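Local coordinates for protein 2-(hydroxymethyl)glutarate dehydrogenase (Eubacterium barkeri, PDB 3CKY) that catalyses the NAD-dependent interconversion of 2-formylglutarate and (S)-2-hydroxymethylglutarate, a step in the fermentation of nicotinate, working as a homotetramer, at residues A[19-24]-A[44-49]; A[4-9]-A[29-34]; A[191-196]-A[295-300]. One frame throughout, in Å; residues are numbered along the deposited sequence.

Contact 1. Residues A[19-24]-A[44-49]; sequences MAINLL and VAQGAQ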
loop_
_atom_site.group_PDB
_atom_site.type_symbol
_atom_site.label_atom_id
_atom_site.label_comp_id
_atom_site.label_asym_id
_atom_site.label_seq_id
_atom_site.Cartn_x
_atom_site.Cartn_y
_atom_site.Cartn_z
ATOM N N MET A 19 -13.663 -32.661 19.740
ATOM C CA MET A 19 -13.120 -32.233 21.031
ATOM C C MET A 19 -13.977 -32.772 22.166
ATOM O O MET A 19 -13.460 -33.336 23.128
ATOM C CB MET A 19 -13.066 -30.708 21.125
ATOM C CG MET A 19 -12.050 -30.050 20.205
ATOM S SD MET A 19 -11.870 -28.274 20.485
ATOM C CE MET A 19 -13.492 -27.747 20.975
ATOM N N ALA A 20 -15.290 -32.596 22.041
ATOM C CA ALA A 20 -16.243 -33.101 23.038
ATOM C C ALA A 20 -16.140 -34.614 23.194
ATOM O O ALA A 20 -16.164 -35.128 24.306
ATOM C CB ALA A 20 -17.680 -32.703 22.668
ATOM N N ILE A 21 -16.026 -35.315 22.070
ATOM C CA ILE A 21 -15.902 -36.775 22.063
ATOM C C ILE A 21 -14.629 -37.251 22.759
ATOM O O ILE A 21 -14.671 -38.205 23.534
ATOM C CB ILE A 21 -15.942 -37.336 20.623
ATOM C CG1 ILE A 21 -17.358 -37.212 20.056
ATOM C CG2 ILE A 21 -15.491 -38.793 20.591
ATOM C CD1 ILE A 21 -17.451 -37.552 18.589
ATOM N N ASN A 22 -13.506 -36.589 22.486
ATOM C CA ASN A 22 -12.245 -36.918 23.154
ATOM C C ASN A 22 -12.334 -36.718 24.664
ATOM O O ASN A 22 -11.789 -37.510 25.431
ATOM C CB ASN A 22 -11.084 -36.097 22.576
ATOM C CG ASN A 22 -10.640 -36.594 21.213
ATOM O OD1 ASN A 22 -10.802 -37.770 20.889
ATOM N ND2 ASN A 22 -10.068 -35.703 20.412
ATOM N N LEU A 23 -13.027 -35.661 25.079
ATOM C CA LEU A 23 -13.288 -35.408 26.496
ATOM C C LEU A 23 -14.182 -36.495 27.093
ATOM O O LEU A 23 -13.952 -36.950 28.215
ATOM C CB LEU A 23 -13.932 -34.030 26.685
ATOM C CG LEU A 23 -12.990 -32.828 26.569
ATOM C CD1 LEU A 23 -13.783 -31.544 26.379
ATOM C CD2 LEU A 23 -12.083 -32.717 27.786
ATOM N N LEU A 24 -15.193 -36.910 26.333
ATOM C CA LEU A 24 -16.114 -37.957 26.775
ATOM C C LEU A 24 -15.406 -39.302 26.927
ATOM O O LEU A 24 -15.724 -40.070 27.827
ATOM C CB LEU A 24 -17.295 -38.090 25.805
ATOM C CG LEU A 24 -18.342 -36.970 25.849
ATOM C CD1 LEU A 24 -19.269 -37.057 24.652
ATOM C CD2 LEU A 24 -19.137 -37.011 27.136
ATOM N N VAL A 44 -24.220 -36.766 22.195
ATOM C CA VAL A 44 -25.017 -37.393 23.259
ATOM C C VAL A 44 -24.937 -38.918 23.172
ATOM O O VAL A 44 -25.076 -39.607 24.182
ATOM C CB VAL A 44 -26.511 -36.953 23.261
ATOM C CG1 VAL A 44 -26.640 -35.433 23.317
ATOM C CG2 VAL A 44 -27.258 -37.529 22.069
ATOM N N ALA A 45 -24.710 -39.433 21.964
ATOM C CA ALA A 45 -24.482 -40.861 21.753
ATOM C C ALA A 45 -23.174 -41.328 22.394
ATOM O O ALA A 45 -23.073 -42.476 22.832
ATOM C CB ALA A 45 -24.483 -41.179 20.266
ATOM N N GLN A 46 -22.179 -40.439 22.439
ATOM C CA GLN A 46 -20.900 -40.731 23.101
ATOM C C GLN A 46 -20.892 -40.364 24.592
ATOM O O GLN A 46 -19.865 -40.514 25.262
ATOM C CB GLN A 46 -19.735 -40.037 22.371
ATOM C CG GLN A 46 -19.061 -40.906 21.314
ATOM C CD GLN A 46 -19.969 -41.192 20.133
ATOM O OE1 GLN A 46 -20.476 -40.270 19.489
ATOM N NE2 GLN A 46 -20.173 -42.475 19.835
ATOM N N GLY A 47 -22.027 -39.891 25.108
ATOM C CA GLY A 47 -22.191 -39.644 26.544
ATOM C C GLY A 47 -22.385 -38.195 26.959
ATOM O O GLY A 47 -22.409 -37.894 28.152
ATOM N N ALA A 48 -22.521 -37.294 25.992
ATOM C CA ALA A 48 -22.737 -35.880 26.292
ATOM C C ALA A 48 -24.141 -35.665 26.847
ATOM O O ALA A 48 -25.069 -36.399 26.506
ATOM C CB ALA A 48 -22.537 -35.035 25.046
ATOM N N GLN A 49 -24.283 -34.662 27.708
ATOM C CA GLN A 49 -25.587 -34.262 28.221
ATOM C C GLN A 49 -26.101 -33.038 27.458
ATOM O O GLN A 49 -25.531 -31.950 27.548
ATOM C CB GLN A 49 -25.510 -33.982 29.724
ATOM C CG GLN A 49 -25.307 -35.245 30.567
ATOM C CD GLN A 49 -25.588 -35.031 32.046
ATOM O OE1 GLN A 49 -24.748 -35.330 32.896
ATOM N NE2 GLN A 49 -26.773 -34.514 32.360
#

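Contact 2. Residues A[4-9]-A[29-34]; sequences SIKIGF and TVYAFD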
loop_
_atom_site.group_PDB
_atom_site.type_symbol
_atom_site.label_atom_id
_atom_site.label_comp_id
_atom_site.label_asym_id
_atom_site.label_seq_id
_atom_site.Cartn_x
_atom_site.Cartn_y
_atom_site.Cartn_z
ATOM N N SER A 4 -14.583 -34.539 38.934
ATOM C CA SER A 4 -15.834 -34.374 38.142
ATOM C C SER A 4 -15.925 -32.969 37.550
ATOM O O SER A 4 -16.934 -32.275 37.709
ATOM C CB SER A 4 -17.051 -34.643 39.022
ATOM O OG SER A 4 -17.226 -33.600 39.963
ATOM N N ILE A 5 -14.866 -32.548 36.868
ATOM C CA ILE A 5 -14.872 -31.258 36.198
ATOM C C ILE A 5 -15.997 -31.279 35.157
ATOM O O ILE A 5 -16.263 -32.318 34.536
ATOM C CB ILE A 5 -13.485 -30.927 35.568
ATOM C CG1 ILE A 5 -13.406 -29.448 35.160
ATOM C CG2 ILE A 5 -13.172 -31.852 34.389
ATOM C CD1 ILE A 5 -13.347 -28.488 36.337
ATOM N N LYS A 6 -16.686 -30.150 35.010
ATOM C CA LYS A 6 -17.822 -30.054 34.101
ATOM C C LYS A 6 -17.463 -29.177 32.918
ATOM O O LYS A 6 -17.169 -27.996 33.086
ATOM C CB LYS A 6 -19.045 -29.483 34.825
ATOM C CG LYS A 6 -19.480 -30.265 36.067
ATOM C CD LYS A 6 -19.698 -31.745 35.779
ATOM C CE LYS A 6 -20.144 -32.507 37.017
ATOM N NZ LYS A 6 -19.947 -33.975 36.839
ATOM N N ILE A 7 -17.487 -29.770 31.727
ATOM C CA ILE A 7 -17.164 -29.068 30.492
ATOM C C ILE A 7 -18.426 -28.741 29.702
ATOM O O ILE A 7 -19.339 -29.553 29.613
ATOM C CB ILE A 7 -16.206 -29.900 29.607
ATOM C CG1 ILE A 7 -14.980 -30.347 30.413
ATOM C CG2 ILE A 7 -15.783 -29.109 28.377
ATOM C CD1 ILE A 7 -14.388 -29.277 31.318
ATOM N N GLY A 8 -18.456 -27.543 29.126
ATOM C CA GLY A 8 -19.570 -27.092 28.301
ATOM C C GLY A 8 -19.115 -26.676 26.917
ATOM O O GLY A 8 -17.995 -26.193 26.734
ATOM N N PHE A 9 -19.993 -26.868 25.940
ATOM C CA PHE A 9 -19.730 -26.483 24.558
ATOM C C PHE A 9 -20.864 -25.621 24.011
ATOM O O PHE A 9 -21.975 -26.109 23.784
ATOM C CB PHE A 9 -19.563 -27.726 23.683
ATOM C CG PHE A 9 -18.227 -28.388 23.824
ATOM C CD1 PHE A 9 -18.019 -29.372 24.783
ATOM C CD2 PHE A 9 -17.171 -28.025 23.001
ATOM C CE1 PHE A 9 -16.781 -29.987 24.917
ATOM C CE2 PHE A 9 -15.927 -28.639 23.127
ATOM C CZ PHE A 9 -15.734 -29.620 24.084
ATOM N N THR A 29 -17.381 -35.132 32.251
ATOM C CA THR A 29 -18.768 -34.729 32.029
ATOM C C THR A 29 -18.833 -33.553 31.055
ATOM O O THR A 29 -18.236 -32.505 31.306
ATOM C CB THR A 29 -19.454 -34.312 33.344
ATOM O OG1 THR A 29 -19.428 -35.404 34.274
ATOM C CG2 THR A 29 -20.893 -33.893 33.089
ATOM N N VAL A 30 -19.563 -33.740 29.956
ATOM C CA VAL A 30 -19.668 -32.740 28.892
ATOM C C VAL A 30 -21.127 -32.342 28.634
ATOM O O VAL A 30 -21.945 -33.175 28.238
ATOM C CB VAL A 30 -19.058 -33.263 27.564
ATOM C CG1 VAL A 30 -19.281 -32.265 26.437
ATOM C CG2 VAL A 30 -17.572 -33.562 27.729
ATOM N N TYR A 31 -21.440 -31.068 28.867
ATOM C CA TYR A 31 -22.726 -30.484 28.473
ATOM C C TYR A 31 -22.575 -29.820 27.107
ATOM O O TYR A 31 -21.487 -29.369 26.757
ATOM C CB TYR A 31 -23.195 -29.456 29.505
ATOM C CG TYR A 31 -23.345 -30.014 30.899
ATOM C CD1 TYR A 31 -24.524 -30.637 31.301
ATOM C CD2 TYR A 31 -22.307 -29.925 31.817
ATOM C CE1 TYR A 31 -24.664 -31.154 32.590
ATOM C CE2 TYR A 31 -22.436 -30.439 33.103
ATOM C CZ TYR A 31 -23.615 -31.051 33.482
ATOM O OH TYR A 31 -23.733 -31.550 34.754
ATOM N N ALA A 32 -23.655 -29.755 26.333
ATOM C CA ALA A 32 -23.564 -29.236 24.968
ATOM C C ALA A 32 -24.885 -28.706 24.393
ATOM O O ALA A 32 -25.961 -29.263 24.631
ATOM C CB ALA A 32 -22.992 -30.307 24.047
ATOM N N PHE A 33 -24.772 -27.614 23.635
ATOM C CA PHE A 33 -25.858 -27.103 22.803
ATOM C C PHE A 33 -25.339 -26.594 21.455
ATOM O O PHE A 33 -24.227 -26.071 21.352
ATOM C CB PHE A 33 -26.610 -25.970 23.499
ATOM C CG PHE A 33 -27.607 -25.283 22.605
ATOM C CD1 PHE A 33 -28.850 -25.853 22.363
ATOM C CD2 PHE A 33 -27.290 -24.087 21.975
ATOM C CE1 PHE A 33 -29.767 -25.233 21.523
ATOM C CE2 PHE A 33 -28.200 -23.459 21.136
ATOM C CZ PHE A 33 -29.441 -24.031 20.910
ATOM N N ASP A 34 -26.183 -26.730 20.437
ATOM C CA ASP A 34 -25.909 -26.240 19.095
ATOM C C ASP A 34 -27.248 -25.955 18.418
ATOM O O ASP A 34 -28.251 -26.602 18.731
ATOM C CB ASP A 34 -25.123 -27.293 18.307
ATOM C CG ASP A 34 -24.489 -26.734 17.044
ATOM O OD1 ASP A 34 -23.250 -26.815 16.913
ATOM O OD2 ASP A 34 -25.223 -26.208 16.182
#

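Contact 3. Residues A[191-196]-A[295-300]; sequences ALVLGV and VSVSGG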
loop_
_atom_site.group_PDB
_atom_site.type_symbol
_atom_site.label_atom_id
_atom_site.label_comp_id
_atom_site.label_asym_id
_atom_site.label_seq_id
_atom_site.Cartn_x
_atom_site.Cartn_y
_atom_site.Cartn_z
ATOM N N ALA A 191 6.090 -13.365 -7.836
ATOM C CA ALA A 191 7.427 -13.912 -8.113
ATOM C C ALA A 191 7.426 -15.005 -9.170
ATOM O O ALA A 191 8.295 -15.042 -10.055
ATOM C CB ALA A 191 8.056 -14.451 -6.830
ATOM N N LEU A 192 6.469 -15.917 -9.060
ATOM C CA LEU A 192 6.364 -17.037 -9.990
ATOM C C LEU A 192 5.974 -16.573 -11.391
ATOM O O LEU A 192 6.507 -17.048 -12.388
ATOM C CB LEU A 192 5.366 -18.066 -9.468
ATOM C CG LEU A 192 5.803 -18.863 -8.231
ATOM C CD1 LEU A 192 4.675 -19.801 -7.793
ATOM C CD2 LEU A 192 7.085 -19.648 -8.508
ATOM N N VAL A 193 5.056 -15.622 -11.452
ATOM C CA VAL A 193 4.659 -15.020 -12.718
ATOM C C VAL A 193 5.842 -14.319 -13.406
ATOM O O VAL A 193 6.030 -14.465 -14.621
ATOM C CB VAL A 193 3.494 -14.039 -12.497
ATOM C CG1 VAL A 193 3.211 -13.215 -13.762
ATOM C CG2 VAL A 193 2.255 -14.802 -11.985
ATOM N N LEU A 194 6.626 -13.567 -12.621
ATOM C CA LEU A 194 7.836 -12.914 -13.115
ATOM C C LEU A 194 8.813 -13.925 -13.706
ATOM O O LEU A 194 9.325 -13.721 -14.802
ATOM C CB LEU A 194 8.524 -12.143 -11.988
ATOM C CG LEU A 194 9.814 -11.354 -12.344
ATOM C CD1 LEU A 194 9.552 -10.253 -13.379
ATOM C CD2 LEU A 194 10.499 -10.790 -11.110
ATOM N N GLY A 195 9.053 -15.004 -12.960
ATOM C CA GLY A 195 9.981 -16.054 -13.356
ATOM C C GLY A 195 9.591 -16.686 -14.661
ATOM O O GLY A 195 10.433 -16.831 -15.534
ATOM N N VAL A 196 8.312 -17.040 -14.791
ATOM C CA VAL A 196 7.802 -17.625 -16.025
ATOM C C VAL A 196 7.986 -16.641 -17.170
ATOM O O VAL A 196 8.523 -16.983 -18.211
ATOM C CB VAL A 196 6.327 -18.097 -15.910
ATOM C CG1 VAL A 196 5.777 -18.502 -17.306
ATOM C CG2 VAL A 196 6.229 -19.270 -14.921
ATOM N N VAL A 295 0.308 -14.417 -18.603
ATOM C CA VAL A 295 1.344 -15.384 -18.240
ATOM C C VAL A 295 0.684 -16.599 -17.593
ATOM O O VAL A 295 -0.229 -16.468 -16.756
ATOM C CB VAL A 295 2.415 -14.769 -17.305
ATOM C CG1 VAL A 295 3.367 -15.837 -16.802
ATOM C CG2 VAL A 295 3.179 -13.665 -18.042
ATOM N N SER A 296 1.120 -17.775 -18.028
ATOM C CA SER A 296 0.612 -19.031 -17.491
ATOM C C SER A 296 1.649 -19.674 -16.575
ATOM O O SER A 296 2.754 -19.986 -17.007
ATOM C CB SER A 296 0.249 -20.004 -18.614
ATOM O OG SER A 296 -0.200 -21.228 -18.047
ATOM N N VAL A 297 1.280 -19.826 -15.307
ATOM C CA VAL A 297 2.097 -20.508 -14.320
ATOM C C VAL A 297 1.368 -21.775 -13.881
ATOM O O VAL A 297 1.919 -22.887 -13.954
ATOM C CB VAL A 297 2.374 -19.616 -13.074
ATOM C CG1 VAL A 297 3.290 -20.341 -12.088
ATOM C CG2 VAL A 297 2.976 -18.284 -13.482
ATOM N N SER A 298 0.131 -21.604 -13.416
ATOM C CA SER A 298 -0.615 -22.714 -12.829
ATOM C C SER A 298 -0.952 -23.708 -13.913
ATOM O O SER A 298 -1.201 -23.322 -15.046
ATOM C CB SER A 298 -1.888 -22.240 -12.084
ATOM O OG SER A 298 -2.882 -21.697 -12.951
ATOM N N GLY A 299 -0.915 -24.993 -13.575
ATOM C CA GLY A 299 -1.153 -26.046 -14.550
ATOM C C GLY A 299 -2.634 -26.265 -14.786
ATOM O O GLY A 299 -3.454 -25.365 -14.567
ATOM N N GLY A 300 -2.975 -27.463 -15.249
ATOM C CA GLY A 300 -4.366 -27.818 -15.529
ATOM C C GLY A 300 -4.791 -27.298 -16.879
ATOM O O GLY A 300 -3.939 -26.970 -17.706
#

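Contact 1. Residues A[19-24]-A[44-49]
L24, on the last turn of helix 16-25, pushes its isobutyl group against the turn that follows helix 37-44 and is the main residue of this contact. With CG beside the backbone N (chi1 -73°), both methyls reach that turn. CD1 comes up to the backbone at A48 N (3.5 Å) and Q46 O, and also meets the A48 methyl, CD1 to CB 3.9 Å. CD2 rests on the peptide of G47, 3.5 Å from G47 C. Q46 contributes its backbone and the root of its side chain: its carbonyl O is 3.6 Å from L24 CB, and its own CB is 3.8 Å from L24 CD1. G47 ends helix 37-44 with a Schellman motif, and its positive phi turns the chain toward strand 49-50. One turn back, the CD1 end of I21 comes loosely up to the Q46 side chain. L24 also touches V30, so it fills the corner between helix 16-25, the turn and strand 29-33 of the Rossmann domain. This near-surface seam is apolar carbon laid on peptide groups, held by van der Waals contact and partial burial of the leucine, without directional bonds between the segments.

Contact 2. Residues A[4-9]-A[29-34]
I7 is held through both its backbone N and its backbone O by the neighbouring strand: the N donates to T29 O (2.9 Å, N-H...O 171°), and the O accepts from Y31 N at 2.7 Å. Farther along, F33 N gives a straight bond to F9 O (3.2 Å), while F9 N to Y31 O is bent and weak. This ladder is parallel, pairing I7 with V30, G8 with Y31 and F9 with A32, and the short strand axes are inclined by 20°. Two CA-H...O contacts, V30 CA to I7 O and G8 CA to Y31 O, supplement it.

On the face bearing K6, T29 and Y31, the lysine chain bends at chi2 (-54°) and runs across T29, with CD 3.5 Å from T29 CB; NZ ends in a hydrogen bond to T29 OG1 (3.0 Å). K6 CB meets the edge of the Y31 ring in its plane, 3.9 Å from CE2. The other face is apolar: V30 CG1, anti to its backbone N, reaches the edge of the F9 ring, 3.6 Å from CD1, and F9 CB faces A32 CB more loosely. Helix 16-25 packs on this face through M19, A20 and L23, and the F9 ring also meets that of F65 on strand 63-66.

The strands belong to the first beta-alpha-beta unit of the Rossmann fold; strand 6-10 leads into the glycine-rich turn that, by similarity, binds NAD(+). Beyond the ladder, D34 OD1 accepts from L12 N in that turn. The facing backbone groups of I7 are thus satisfied within the ladder, while G8 pairs with I63 and F65; an apolar face is kept for the helix, and the partly exposed face carries the polar lysine-threonine bond.

Contact 3. Residues A[191-196]-A[295-300]
The tail after helix 286-293, extended at V295 and S296, runs past the end of the long helix 169-197, coming nearest at V193 and V297, whose CA atoms are 6.3 Å apart. The site lies in the all-helical C-terminal domain of the 6-phosphogluconate dehydrogenase type, where the chain leaves helix 286-293 and lies back on helix 169-197. Side chains of V295 and V297 both face that helix; the side chain of the intervening S296 starts away from it, while its carbonyl O stays in contact.

V196 sits between the two valines. Its CG1, anti to the backbone N (chi1 171°), approaches V295 CG1 at 3.6 Å, the two side chains passing alongside and pointing opposite ways; its CG2 meets V297 CG2 at 3.7 Å. A turn earlier V193 repeats the division, with CG1 against V295 CB (3.9 Å) and CG2 against V297 CG2, the latter pair of side chains set roughly perpendicular. V297 CG1 reaches on to L192 CB at 4.0 Å.

The tail is fixed by polar bonds elsewhere: E290 OE1 accepts from both V297 N and S298 N. M205 of helix 202-210 and I227 of helix 217-228 also touch the cluster, and V257 of the second subunit packs on V193, so this apolar core adjoins a subunit interface. Beside the valine methyls, the S296 carbonyl O lies 3.4 Å from V196 CG1.

Overall arrangement
Contacts 1 and 2 are adjoining parts of the Rossmann domain, their centres 8 Å apart and their segments alternating along the chain. Helix 16-25 connects the two strands of contact 2, and F9 meets M19 and L23 of contact 1; Q49 probably hydrogen-bonds through its backbone to V30 and A32, carrying the sheet on to strand 49-50. Both hold residues of the 8-22 range assigned to NAD(+) binding by similarity, but neither forms the site itself. Contact 3 is in the helical domain on the opposite side of the chain's centre, its centre 48 Å from that of contact 1 and 50 Å from that of contact 2. Its helix 169-197 also carries K174, the probable active-site lysine.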